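Local coordinates for protein tonb-dependent siderophore receptor (Acinetobacter baumannii, PDB 5FR8) that probably carries iron-loaded siderophores across the outer membrane at the start of iron uptake, and may bind ferric enterobactin with micromolar affinity, at residues D505-E509 against R571-T575; T680-V685 against R696-L702; V29-Q34 against I417-L421; D199-Y203 against R241-Q245; T344-E348 against R378-N382. All blocks are in the same frame, centred on the assembly; numbering follows the deposited sequence.

Contact 1 of 5, residues D505-E509 against R571-T575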
# COMPACT_ATOMS: atom_id res chain seq x y z
N ASP A 505 20.41 -7.41 13.30
CA ASP A 505 21.02 -8.60 12.70
C ASP A 505 20.02 -9.46 11.92
O ASP A 505 20.35 -10.56 11.45
CB ASP A 505 21.75 -9.46 13.75
CG ASP A 505 23.03 -8.78 14.30
OD1 ASP A 505 23.59 -7.86 13.66
OD2 ASP A 505 23.48 -9.19 15.39
N LEU A 506 18.81 -8.93 11.76
CA LEU A 506 17.84 -9.51 10.83
C LEU A 506 18.37 -9.64 9.40
O LEU A 506 19.03 -8.73 8.88
CB LEU A 506 16.60 -8.61 10.77
CG LEU A 506 15.59 -8.67 11.92
CD1 LEU A 506 14.56 -7.56 11.78
CD2 LEU A 506 14.91 -10.04 11.96
N LYS A 507 18.05 -10.77 8.77
CA LYS A 507 18.16 -10.97 7.32
C LYS A 507 17.01 -10.29 6.59
O LYS A 507 15.98 -10.04 7.19
CB LYS A 507 18.13 -12.47 7.02
CG LYS A 507 19.36 -13.21 7.48
CD LYS A 507 19.31 -14.68 7.14
CE LYS A 507 18.17 -15.34 7.89
NZ LYS A 507 18.39 -16.81 7.98
N PRO A 508 17.16 -10.01 5.29
CA PRO A 508 16.05 -9.37 4.60
C PRO A 508 14.99 -10.36 4.22
O PRO A 508 15.28 -11.56 4.18
CB PRO A 508 16.70 -8.80 3.35
CG PRO A 508 17.84 -9.71 3.07
CD PRO A 508 18.25 -10.36 4.37
N GLU A 509 13.78 -9.86 3.95
CA GLU A 509 12.68 -10.67 3.40
C GLU A 509 12.96 -11.00 1.95
O GLU A 509 13.42 -10.17 1.17
CB GLU A 509 11.33 -9.95 3.54
CG GLU A 509 10.97 -9.59 4.99
CD GLU A 509 9.55 -9.09 5.21
OE1 GLU A 509 8.82 -8.82 4.23
OE2 GLU A 509 9.17 -8.98 6.40
N ARG A 571 12.90 -10.79 20.35
CA ARG A 571 13.24 -9.79 19.36
C ARG A 571 12.60 -10.09 18.00
O ARG A 571 12.34 -11.23 17.66
CB ARG A 571 14.77 -9.69 19.23
CG ARG A 571 15.47 -11.02 19.14
CD ARG A 571 16.92 -10.90 18.70
NE ARG A 571 17.27 -11.97 17.77
CZ ARG A 571 18.46 -12.11 17.19
NH1 ARG A 571 19.42 -11.23 17.44
NH2 ARG A 571 18.67 -13.12 16.36
N TRP A 572 12.38 -9.05 17.21
CA TRP A 572 11.95 -9.26 15.85
C TRP A 572 12.83 -10.33 15.21
O TRP A 572 14.03 -10.40 15.46
CB TRP A 572 11.96 -7.93 15.07
CG TRP A 572 10.91 -6.90 15.53
CD1 TRP A 572 11.08 -5.91 16.45
CD2 TRP A 572 9.55 -6.79 15.08
NE1 TRP A 572 9.92 -5.21 16.61
CE2 TRP A 572 8.96 -5.72 15.77
CE3 TRP A 572 8.78 -7.50 14.15
CZ2 TRP A 572 7.66 -5.33 15.56
CZ3 TRP A 572 7.48 -7.11 13.94
CH2 TRP A 572 6.93 -6.03 14.65
N GLU A 573 12.24 -11.18 14.37
CA GLU A 573 12.97 -12.30 13.80
C GLU A 573 12.37 -12.72 12.48
O GLU A 573 11.17 -12.64 12.31
CB GLU A 573 12.99 -13.46 14.79
CG GLU A 573 14.33 -13.63 15.47
CD GLU A 573 14.21 -13.97 16.95
OE1 GLU A 573 13.07 -14.15 17.45
OE2 GLU A 573 15.27 -14.06 17.63
N ASN A 574 13.19 -13.13 11.53
CA ASN A 574 12.65 -13.60 10.27
C ASN A 574 12.20 -15.04 10.51
O ASN A 574 12.99 -15.82 11.03
CB ASN A 574 13.63 -13.59 9.08
CG ASN A 574 14.91 -12.80 9.33
OD1 ASN A 574 15.07 -11.71 8.83
ND2 ASN A 574 15.85 -13.38 10.07
N THR A 575 10.95 -15.37 10.13
CA THR A 575 10.37 -16.70 10.29
C THR A 575 10.36 -17.39 8.91
O THR A 575 10.15 -16.72 7.87
CB THR A 575 8.94 -16.60 10.86
OG1 THR A 575 8.45 -17.93 11.18
CG2 THR A 575 7.99 -15.89 9.87
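Leu-506 and Lys-507 lie against residues 572-574, and Leu-506 reaches over with its two methyl groups. Arg-571 works within its own segment: NE gives a fairly straight hydrogen bond to Glu-573 OE2 at 2.9 Å (165°), part of a salt bridge. Glu-573 OE2 lies in the guanidinium plane, whereas NE approaches from above the carboxylate plane. Trp-572 offers its backbone and the root of its side chain: Leu-506 CD2 lies 3.6 Å from Trp-572 O, and Leu-506 CD1 is 4.2 Å from Trp-572 CB, while the indole runs away to meet Tyr-112. Trp-572 O is hydrogen-bonded by Asn-503. The segment belongs to strand 564-591 of the TonB-dependent receptor barrel; residues 505-508 end the connection into strand 509-521, and strand 525-541, which pairs with both, sends Ile-540 against Leu-506. At Glu-573 the side chain turns away and its CA takes Leu-506 CD2 at 3.5 Å. Asn-574 buries the most surface here. Its side chain slides past that of Leu-506 in the opposite direction and crosses that of Lys-507 at about a right angle, its amide end facing the Lys-507 backbone in an uncertain orientation.

Contact 2 of 5, residues T680-V685 against R696-L702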
# COMPACT_ATOMS: atom_id res chain seq x y z
N THR A 680 -21.81 -6.26 -4.42
CA THR A 680 -22.29 -4.90 -4.56
C THR A 680 -22.29 -4.52 -6.04
O THR A 680 -21.57 -5.13 -6.84
CB THR A 680 -21.40 -3.87 -3.82
OG1 THR A 680 -20.15 -3.76 -4.49
CG2 THR A 680 -21.19 -4.27 -2.36
N ALA A 681 -23.09 -3.51 -6.39
CA ALA A 681 -23.16 -3.05 -7.76
C ALA A 681 -23.27 -1.53 -7.84
O ALA A 681 -23.59 -0.88 -6.84
CB ALA A 681 -24.34 -3.69 -8.44
N GLY A 682 -23.01 -0.97 -9.03
CA GLY A 682 -23.26 0.46 -9.25
C GLY A 682 -23.61 0.79 -10.69
O GLY A 682 -23.23 0.06 -11.60
N ILE A 683 -24.35 1.89 -10.90
CA ILE A 683 -24.57 2.43 -12.25
C ILE A 683 -24.21 3.91 -12.35
O ILE A 683 -24.19 4.63 -11.35
CB ILE A 683 -26.03 2.32 -12.73
CG1 ILE A 683 -27.00 2.92 -11.71
CG2 ILE A 683 -26.39 0.87 -13.05
CD1 ILE A 683 -28.38 3.17 -12.28
N ASN A 684 -23.91 4.33 -13.57
CA ASN A 684 -23.75 5.73 -13.91
C ASN A 684 -24.59 6.00 -15.11
O ASN A 684 -24.78 5.11 -15.93
CB ASN A 684 -22.33 6.04 -14.38
CG ASN A 684 -21.30 5.79 -13.33
OD1 ASN A 684 -21.46 6.17 -12.19
ND2 ASN A 684 -20.21 5.17 -13.72
N VAL A 685 -25.06 7.23 -15.23
CA VAL A 685 -25.35 7.75 -16.56
C VAL A 685 -24.42 8.95 -16.73
O VAL A 685 -24.27 9.78 -15.83
CB VAL A 685 -26.85 8.07 -16.77
CG1 VAL A 685 -27.39 8.97 -15.68
CG2 VAL A 685 -27.05 8.69 -18.15
N ARG A 696 -21.31 13.39 -14.75
CA ARG A 696 -21.58 11.98 -14.52
C ARG A 696 -22.31 11.82 -13.20
O ARG A 696 -21.78 12.20 -12.16
CB ARG A 696 -20.28 11.16 -14.49
CG ARG A 696 -20.52 9.66 -14.36
CD ARG A 696 -19.31 8.82 -14.71
NE ARG A 696 -18.97 8.85 -16.14
CZ ARG A 696 -19.54 8.10 -17.09
NH1 ARG A 696 -20.49 7.22 -16.78
NH2 ARG A 696 -19.16 8.22 -18.36
N VAL A 697 -23.52 11.27 -13.25
CA VAL A 697 -24.28 11.02 -12.04
C VAL A 697 -24.46 9.52 -11.91
O VAL A 697 -24.65 8.81 -12.91
CB VAL A 697 -25.65 11.74 -12.07
CG1 VAL A 697 -26.38 11.58 -10.75
CG2 VAL A 697 -25.47 13.22 -12.37
N GLY A 698 -24.41 9.02 -10.67
CA GLY A 698 -24.53 7.60 -10.43
C GLY A 698 -24.80 7.23 -8.98
O GLY A 698 -24.88 8.10 -8.10
N VAL A 699 -24.98 5.94 -8.74
CA VAL A 699 -25.15 5.43 -7.39
C VAL A 699 -24.28 4.17 -7.20
O VAL A 699 -24.04 3.41 -8.16
CB VAL A 699 -26.64 5.16 -7.09
CG1 VAL A 699 -27.19 4.05 -7.99
CG2 VAL A 699 -26.85 4.84 -5.62
N SER A 700 -23.83 3.96 -5.97
CA SER A 700 -22.91 2.87 -5.63
C SER A 700 -23.47 2.08 -4.43
O SER A 700 -24.01 2.67 -3.48
CB SER A 700 -21.58 3.45 -5.23
OG SER A 700 -21.65 3.83 -3.86
N ASN A 701 -23.28 0.76 -4.48
CA ASN A 701 -23.96 -0.21 -3.62
C ASN A 701 -25.46 -0.07 -3.82
O ASN A 701 -26.25 0.08 -2.87
CB ASN A 701 -23.55 -0.07 -2.15
CG ASN A 701 -23.85 -1.33 -1.33
OD1 ASN A 701 -24.77 -2.11 -1.62
ND2 ASN A 701 -23.07 -1.54 -0.29
N LEU A 702 -25.84 -0.13 -5.09
CA LEU A 702 -27.24 -0.05 -5.52
C LEU A 702 -28.20 -0.87 -4.68
O LEU A 702 -29.32 -0.42 -4.45
CB LEU A 702 -27.34 -0.48 -6.99
CG LEU A 702 -28.65 -0.25 -7.72
CD1 LEU A 702 -29.36 1.01 -7.28
CD2 LEU A 702 -28.34 -0.19 -9.20
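Ile-683 pairs with Val-699 and Val-685 with Val-697 as hydrogen-bonded pairs of an antiparallel beta hairpin, strands 674-687 and 693-700 of the receptor's outer-membrane barrel; the axes of strands 680-685 and 696-700 approach to 4.7 Å, running antiparallel at 167°. Both pairs are bonded in the two directions: Val-685 N donates to Val-697 O at 2.8 Å, and Val-699 N to Ile-683 O at 3.0 Å, each with its return bond. Where strand 696-700 ends, Leu-702 N still donates to Ala-681 O at 2.9 Å. Asn-684 meets Gly-698 between these pairs and Gly-682 meets Ser-700 beyond them, both as non-hydrogen-bonded pairs, and Val-697 O also receives a CA-H...O contact from Asn-684.

Apolar packing gathers on the face of Ile-683, Val-685, Val-697 and Val-699. Ile-683 CG1, set between its backbone N and carbonyl carbon (chi1 53°), touches Val-699 CG1 at 3.9 Å and Leu-702 CD2 at 4.2 Å. A bound detergent molecule lies about 5 Å from the side chain of Ala-681, consistent with this face meeting lipid.

Polar groups occupy the other face. Bent at its third torsion, the Arg-696 side chain, its guanidinium held by a salt bridge to Asp-636, crosses that of Asn-684 at about a right angle. The amide and guanidinium planes stand 70° apart, and Asn-684 CB lies at the guanidinium edge, 3.2 Å from Arg-696 NH1.

Contact 3 of 5, residues V29-Q34 against I417-L421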
# COMPACT_ATOMS: atom_id res chain seq x y z
N VAL A 29 13.04 -2.17 -27.44
CA VAL A 29 12.20 -2.42 -26.28
C VAL A 29 13.02 -2.98 -25.13
O VAL A 29 13.59 -4.07 -25.22
CB VAL A 29 11.06 -3.40 -26.61
CG1 VAL A 29 10.05 -3.47 -25.46
CG2 VAL A 29 10.35 -2.97 -27.88
N THR A 30 13.08 -2.22 -24.04
CA THR A 30 13.87 -2.56 -22.86
C THR A 30 13.21 -3.73 -22.10
O THR A 30 12.03 -4.08 -22.33
CB THR A 30 14.01 -1.28 -21.96
OG1 THR A 30 14.92 -0.37 -22.58
CG2 THR A 30 14.53 -1.57 -20.52
N ALA A 31 13.97 -4.35 -21.21
CA ALA A 31 13.43 -5.34 -20.30
C ALA A 31 12.23 -4.79 -19.53
O ALA A 31 11.20 -5.46 -19.44
CB ALA A 31 14.50 -5.81 -19.33
N GLU A 32 12.37 -3.59 -18.95
CA GLU A 32 11.30 -3.03 -18.12
C GLU A 32 10.01 -2.99 -18.90
O GLU A 32 8.97 -3.46 -18.42
CB GLU A 32 11.62 -1.62 -17.62
CG GLU A 32 10.57 -1.03 -16.70
CD GLU A 32 10.78 0.44 -16.37
OE1 GLU A 32 11.58 1.09 -17.07
OE2 GLU A 32 10.15 0.93 -15.41
N GLU A 33 10.08 -2.44 -20.12
CA GLU A 33 8.91 -2.39 -21.01
C GLU A 33 8.31 -3.75 -21.28
O GLU A 33 7.09 -3.90 -21.34
CB GLU A 33 9.28 -1.79 -22.37
CG GLU A 33 9.56 -0.30 -22.34
CD GLU A 33 10.66 0.10 -23.31
OE1 GLU A 33 10.50 -0.15 -24.53
OE2 GLU A 33 11.68 0.67 -22.84
N GLN A 34 9.18 -4.74 -21.49
CA GLN A 34 8.74 -6.07 -21.90
C GLN A 34 7.91 -6.70 -20.78
O GLN A 34 6.78 -7.11 -21.01
CB GLN A 34 9.93 -6.95 -22.27
CG GLN A 34 9.58 -8.32 -22.81
CD GLN A 34 8.70 -8.25 -24.04
OE1 GLN A 34 9.19 -7.97 -25.13
NE2 GLN A 34 7.41 -8.52 -23.88
N ILE A 417 21.54 -5.73 -13.80
CA ILE A 417 21.74 -5.89 -15.24
C ILE A 417 20.57 -6.69 -15.81
O ILE A 417 20.01 -7.56 -15.14
CB ILE A 417 23.07 -6.58 -15.56
CG1 ILE A 417 23.23 -6.72 -17.07
CG2 ILE A 417 23.13 -7.95 -14.91
CD1 ILE A 417 24.67 -6.96 -17.52
N GLU A 418 20.19 -6.37 -17.04
CA GLU A 418 18.96 -6.88 -17.62
C GLU A 418 19.06 -6.99 -19.12
O GLU A 418 19.53 -6.06 -19.79
CB GLU A 418 17.81 -5.94 -17.31
CG GLU A 418 17.23 -6.09 -15.92
CD GLU A 418 16.01 -5.22 -15.77
OE1 GLU A 418 15.97 -4.16 -16.44
OE2 GLU A 418 15.10 -5.62 -15.00
N ASP A 419 18.59 -8.11 -19.65
CA ASP A 419 18.63 -8.34 -21.08
C ASP A 419 17.23 -8.70 -21.58
O ASP A 419 16.57 -9.56 -21.01
CB ASP A 419 19.63 -9.46 -21.38
CG ASP A 419 20.32 -9.31 -22.72
OD1 ASP A 419 19.92 -8.47 -23.55
OD2 ASP A 419 21.29 -10.05 -22.93
N ASN A 420 16.78 -8.02 -22.63
CA ASN A 420 15.62 -8.47 -23.39
C ASN A 420 16.07 -9.07 -24.73
O ASN A 420 16.56 -8.36 -25.63
CB ASN A 420 14.62 -7.34 -23.61
CG ASN A 420 13.44 -7.79 -24.46
OD1 ASN A 420 13.34 -8.97 -24.81
ND2 ASN A 420 12.55 -6.86 -24.79
N LEU A 421 15.89 -10.38 -24.84
CA LEU A 421 16.33 -11.14 -26.02
C LEU A 421 15.15 -11.52 -26.90
O LEU A 421 14.11 -11.94 -26.41
CB LEU A 421 17.05 -12.42 -25.56
CG LEU A 421 18.25 -12.32 -24.59
CD1 LEU A 421 17.79 -12.30 -23.15
CD2 LEU A 421 19.21 -13.48 -24.77
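Asn-420 gives the one hydrogen bond between the segments, from ND2 to Val-29 O at 3.0 Å. The bond is bent, with an N-H...O angle of 138°, and the donor stands above the Val-29 carbonyl plane. With CG anti to the backbone N (chi1 177°), the amide is carried off strand 417-421 to the start of helix 31-34. Gln-34 meets it from the helix: its CB is 3.6 Å from Asn-420 ND2, and the two amides are nearly perpendicular, at 88°.

Packing contacts lie beside this bond. Ala-31, whose CB points at the strand, rests against the side chain of Glu-418, with Ala-31 CB 3.6 Å from Glu-418 OE1 and 3.9 Å from Glu-418 CB. Ala-31 N also approaches Asn-420 CB at 3.9 Å, so Ala-31 sits against both side chains.

Further polar bonds surround the contact. Glu-418 OE1 forms a salt bridge with Arg-145, and Glu-32 OE2 is hydrogen-bonded to Tyr-146 OH. Thr-30 holds the N-cap position without a capping bond from its side chain; its N instead makes a weak hydrogen bond to Glu-33 OE1, while Gln-34 N closes the turn on Thr-30 O.

Glu-418 and Asn-420 point toward the helix, whereas Asp-419 between them turns away. The alternation is that of a barrel strand with one face inward, here touching the N-terminal helix 31-34, consistent with the plug-in-barrel architecture of TonB-dependent receptors.

Contact 4 of 5, residues D199-Y203 against R241-Q245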
# COMPACT_ATOMS: atom_id res chain seq x y z
N ASP A 199 8.09 24.06 -27.35
CA ASP A 199 8.95 22.96 -27.77
C ASP A 199 10.29 22.91 -27.06
O ASP A 199 11.17 22.16 -27.46
CB ASP A 199 9.22 23.02 -29.29
CG ASP A 199 7.96 22.83 -30.12
OD1 ASP A 199 7.01 22.16 -29.66
OD2 ASP A 199 7.91 23.36 -31.25
N VAL A 200 10.48 23.72 -26.03
CA VAL A 200 11.72 23.60 -25.27
C VAL A 200 11.47 23.70 -23.77
O VAL A 200 12.20 23.09 -22.99
CB VAL A 200 12.82 24.63 -25.70
CG1 VAL A 200 13.07 24.56 -27.21
CG2 VAL A 200 12.46 26.04 -25.28
N LEU A 201 10.46 24.46 -23.37
CA LEU A 201 10.12 24.53 -21.97
C LEU A 201 8.62 24.58 -21.78
O LEU A 201 7.93 25.46 -22.30
CB LEU A 201 10.77 25.76 -21.32
CG LEU A 201 10.84 25.74 -19.78
CD1 LEU A 201 12.16 25.15 -19.27
CD2 LEU A 201 10.65 27.13 -19.20
N SER A 202 8.11 23.63 -21.01
CA SER A 202 6.69 23.47 -20.79
C SER A 202 6.47 23.03 -19.35
O SER A 202 7.40 22.57 -18.69
CB SER A 202 6.14 22.44 -21.76
OG SER A 202 7.16 21.54 -22.13
N TYR A 203 5.25 23.20 -18.85
CA TYR A 203 4.96 22.94 -17.44
C TYR A 203 3.68 22.12 -17.29
O TYR A 203 2.83 22.13 -18.19
CB TYR A 203 4.75 24.24 -16.70
CG TYR A 203 3.49 24.93 -17.15
CD1 TYR A 203 3.49 25.68 -18.31
CD2 TYR A 203 2.31 24.82 -16.44
CE1 TYR A 203 2.34 26.30 -18.76
CE2 TYR A 203 1.17 25.45 -16.88
CZ TYR A 203 1.20 26.18 -18.04
OH TYR A 203 0.09 26.82 -18.51
N ARG A 241 5.49 20.53 -12.35
CA ARG A 241 6.51 19.96 -13.21
C ARG A 241 6.99 20.97 -14.21
O ARG A 241 6.18 21.67 -14.82
CB ARG A 241 5.93 18.82 -13.98
CG ARG A 241 6.88 18.29 -15.04
CD ARG A 241 6.37 16.95 -15.56
NE ARG A 241 6.44 15.92 -14.53
CZ ARG A 241 5.80 14.76 -14.59
NH1 ARG A 241 5.04 14.45 -15.65
NH2 ARG A 241 5.93 13.90 -13.59
N LEU A 242 8.31 21.05 -14.40
CA LEU A 242 8.89 21.81 -15.51
C LEU A 242 9.65 20.86 -16.39
O LEU A 242 10.45 20.08 -15.89
CB LEU A 242 9.88 22.87 -15.03
CG LEU A 242 9.33 24.03 -14.22
CD1 LEU A 242 10.49 24.94 -13.83
CD2 LEU A 242 8.23 24.79 -14.95
N ALA A 243 9.42 20.94 -17.70
CA ALA A 243 10.08 20.09 -18.66
C ALA A 243 10.89 20.96 -19.57
O ALA A 243 10.38 21.95 -20.09
CB ALA A 243 9.06 19.33 -19.46
N TRP A 244 12.16 20.60 -19.73
CA TRP A 244 13.11 21.43 -20.46
C TRP A 244 13.84 20.57 -21.46
O TRP A 244 14.46 19.58 -21.09
CB TRP A 244 14.11 22.05 -19.47
CG TRP A 244 15.20 22.95 -20.07
CD1 TRP A 244 15.14 23.67 -21.23
CD2 TRP A 244 16.49 23.23 -19.50
NE1 TRP A 244 16.31 24.36 -21.43
CE2 TRP A 244 17.16 24.10 -20.38
CE3 TRP A 244 17.15 22.80 -18.35
CZ2 TRP A 244 18.43 24.55 -20.14
CZ3 TRP A 244 18.41 23.25 -18.12
CH2 TRP A 244 19.04 24.12 -19.01
N GLN A 245 13.76 20.95 -22.73
CA GLN A 245 14.54 20.29 -23.78
C GLN A 245 15.85 21.07 -24.01
O GLN A 245 15.87 22.07 -24.74
CB GLN A 245 13.72 20.21 -25.06
CG GLN A 245 14.40 19.49 -26.22
CD GLN A 245 14.16 17.98 -26.22
OE1 GLN A 245 13.05 17.51 -25.99
NE2 GLN A 245 15.22 17.22 -26.48
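Leu-201 and Trp-244 face each other on one side of an antiparallel strand pair, with Leu-201 CD1 3.7 Å from Trp-244 CB. The two side chains cross obliquely. Trp-244 CG is anti to the backbone N (chi1 179°), which brings the edge of the ring past Val-200 O, 3.5 Å from Trp-244 CD1. Farther along the same side, Tyr-203 touches Leu-242 near its root, CB to Leu-242 CD2 at 3.9 Å, and its phenol ring leads away from strand 241-245. On the other side Ser-202 OG and Ala-243 CB stand 4.0 Å apart, near Val-162 of a loop. Ser-202 and Ala-243 form the hydrogen-bonded pair: Ala-243 N donates to Ser-202 O at 2.8 Å (169°), and Ser-202 N returns the bond to Ala-243 O. Just before strand 201-212 begins, Val-200 O accepts from Gln-245 N at 2.7 Å; Val-200 and Leu-201 form a classic beta bulge on their other edge. Arg-241 sends its guanidinium elsewhere, to salt bridges with Asp-255 and, in the plug, Asp-100. Backbone bonds thus hold the strands together, with Leu-201, Tyr-203, Leu-242 and Trp-244 on a face toward the surface, consistent with a membrane setting, and Ser-202 and Ala-243 on the face toward Val-162.

Contact 5 of 5, residues T344-E348 against R378-N382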
# COMPACT_ATOMS: atom_id res chain seq x y z
N THR A 344 5.90 14.96 16.78
CA THR A 344 6.11 14.81 15.35
C THR A 344 7.28 13.85 15.08
O THR A 344 8.30 13.83 15.80
CB THR A 344 6.44 16.16 14.70
OG1 THR A 344 5.33 17.05 14.85
CG2 THR A 344 6.74 15.97 13.24
N SER A 345 7.12 13.03 14.04
CA SER A 345 8.19 12.20 13.56
C SER A 345 8.61 12.69 12.21
O SER A 345 7.81 13.22 11.45
CB SER A 345 7.75 10.77 13.50
OG SER A 345 8.03 10.21 14.76
N ARG A 346 9.89 12.52 11.92
CA ARG A 346 10.45 13.14 10.72
C ARG A 346 11.21 12.10 9.90
O ARG A 346 12.15 11.51 10.40
CB ARG A 346 11.34 14.34 11.12
CG ARG A 346 11.77 15.20 9.93
CD ARG A 346 12.79 16.30 10.22
NE ARG A 346 13.84 15.91 11.16
CZ ARG A 346 14.85 15.07 10.90
NH1 ARG A 346 15.00 14.49 9.71
NH2 ARG A 346 15.72 14.79 11.86
N LEU A 347 10.81 11.88 8.65
CA LEU A 347 11.48 10.90 7.78
C LEU A 347 11.96 11.52 6.47
O LEU A 347 11.17 11.99 5.65
CB LEU A 347 10.55 9.77 7.42
CG LEU A 347 11.11 8.67 6.50
CD1 LEU A 347 12.36 8.02 7.06
CD2 LEU A 347 10.04 7.63 6.28
N GLU A 348 13.27 11.50 6.30
CA GLU A 348 13.87 12.06 5.12
C GLU A 348 14.45 10.92 4.32
O GLU A 348 15.13 10.03 4.89
CB GLU A 348 15.00 13.01 5.46
CG GLU A 348 14.58 14.24 6.19
CD GLU A 348 15.78 15.11 6.56
OE1 GLU A 348 16.46 15.61 5.65
OE2 GLU A 348 16.01 15.29 7.78
N ARG A 378 16.84 8.91 6.73
CA ARG A 378 17.03 9.36 8.13
C ARG A 378 15.70 9.57 8.83
O ARG A 378 14.78 10.17 8.29
CB ARG A 378 17.86 10.63 8.21
CG ARG A 378 19.19 10.52 7.51
CD ARG A 378 20.30 11.01 8.40
NE ARG A 378 21.32 11.69 7.63
CZ ARG A 378 21.16 12.91 7.11
NH1 ARG A 378 20.01 13.56 7.28
NH2 ARG A 378 22.14 13.46 6.42
N PHE A 379 15.60 9.06 10.05
CA PHE A 379 14.33 9.06 10.76
C PHE A 379 14.54 9.54 12.19
O PHE A 379 15.41 9.05 12.88
CB PHE A 379 13.79 7.63 10.77
CG PHE A 379 12.37 7.50 11.27
CD1 PHE A 379 11.36 8.31 10.75
CD2 PHE A 379 12.04 6.53 12.20
CE1 PHE A 379 10.05 8.16 11.18
CE2 PHE A 379 10.73 6.39 12.65
CZ PHE A 379 9.74 7.22 12.14
N LYS A 380 13.78 10.53 12.60
CA LYS A 380 13.69 10.95 14.02
C LYS A 380 12.32 10.50 14.55
O LYS A 380 11.27 10.80 13.93
CB LYS A 380 13.91 12.47 14.16
CG LYS A 380 14.33 12.97 15.55
CD LYS A 380 14.25 14.49 15.78
CE LYS A 380 15.23 15.03 16.85
NZ LYS A 380 15.70 16.45 16.63
N ASP A 381 12.34 9.73 15.65
CA ASP A 381 11.12 9.35 16.41
C ASP A 381 11.44 9.25 17.90
O ASP A 381 12.10 8.31 18.34
CB ASP A 381 10.53 8.03 15.91
CG ASP A 381 9.22 7.62 16.63
OD1 ASP A 381 8.99 8.07 17.78
OD2 ASP A 381 8.43 6.84 16.02
N ASN A 382 10.99 10.24 18.67
CA ASN A 382 11.32 10.31 20.08
C ASN A 382 10.21 9.88 21.02
O ASN A 382 10.40 9.83 22.23
CB ASN A 382 11.80 11.71 20.46
CG ASN A 382 12.75 11.68 21.63
OD1 ASN A 382 13.82 11.07 21.55
ND2 ASN A 382 12.35 12.27 22.75
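Leu-347 and Phe-379 meet as a non-hydrogen-bonded pair, with Leu-347 CB 3.7 Å from Phe-379 CD1. Both first torsions set CG anti to the backbone N (179° and -170°), and the Phe-379 ring lies with its edge toward Leu-347 CA while CD1 comes 3.3 Å from Arg-346 O. Ser-345 CB lies 4.2 Å from Phe-379 CE1, and Ser-345 OG makes a weak hydrogen bond to Lys-380 O.

Backbone bonds on both sides of the Leu-347 and Phe-379 pair set this register. Arg-346 N and Lys-380 N exchange bonds with each other's carbonyls, as do Glu-348 N and Arg-378 N, and Glu-348 N to Arg-378 O is nearly straight at 2.8 Å (173°).

Farther out, the Asp-381 carboxylate is held by Tyr-475 OH through OD2 and by Ser-384 N through OD1. Its CG lies 3.4 Å from Ser-345 OG. Glu-348 OE1 takes a bond from Tyr-316 OH. Leu-347 also touches Asn-108 and Ser-109, within the plug. Strands 343-361 and 365-380 thereby form an antiparallel hairpin of the transmembrane barrel, one face lined toward the plug that fills it.

How the contacts relate
From the N terminus, contact 3 opens first, at residues 29-34, and closes only at 417-421, tying the N-terminal helix 31-34 to barrel strand 407-422. Two contacts fall within that span: contact 4, joining strands 201-212 and 232-247, and then contact 5, which joins the hairpin 343-361 and 365-380; strand 365-380 is the neighbour of 407-422. After contact 3 has closed, contact 1 brings the connection before strand 509-521 onto strand 564-591, and contact 2 closes the late hairpin 674-687 and 693-700. No two contacts cross. Contacts 1 and 5 are nearest, with centres 23 Å apart, whereas contact 2 lies across the chain's centre from both.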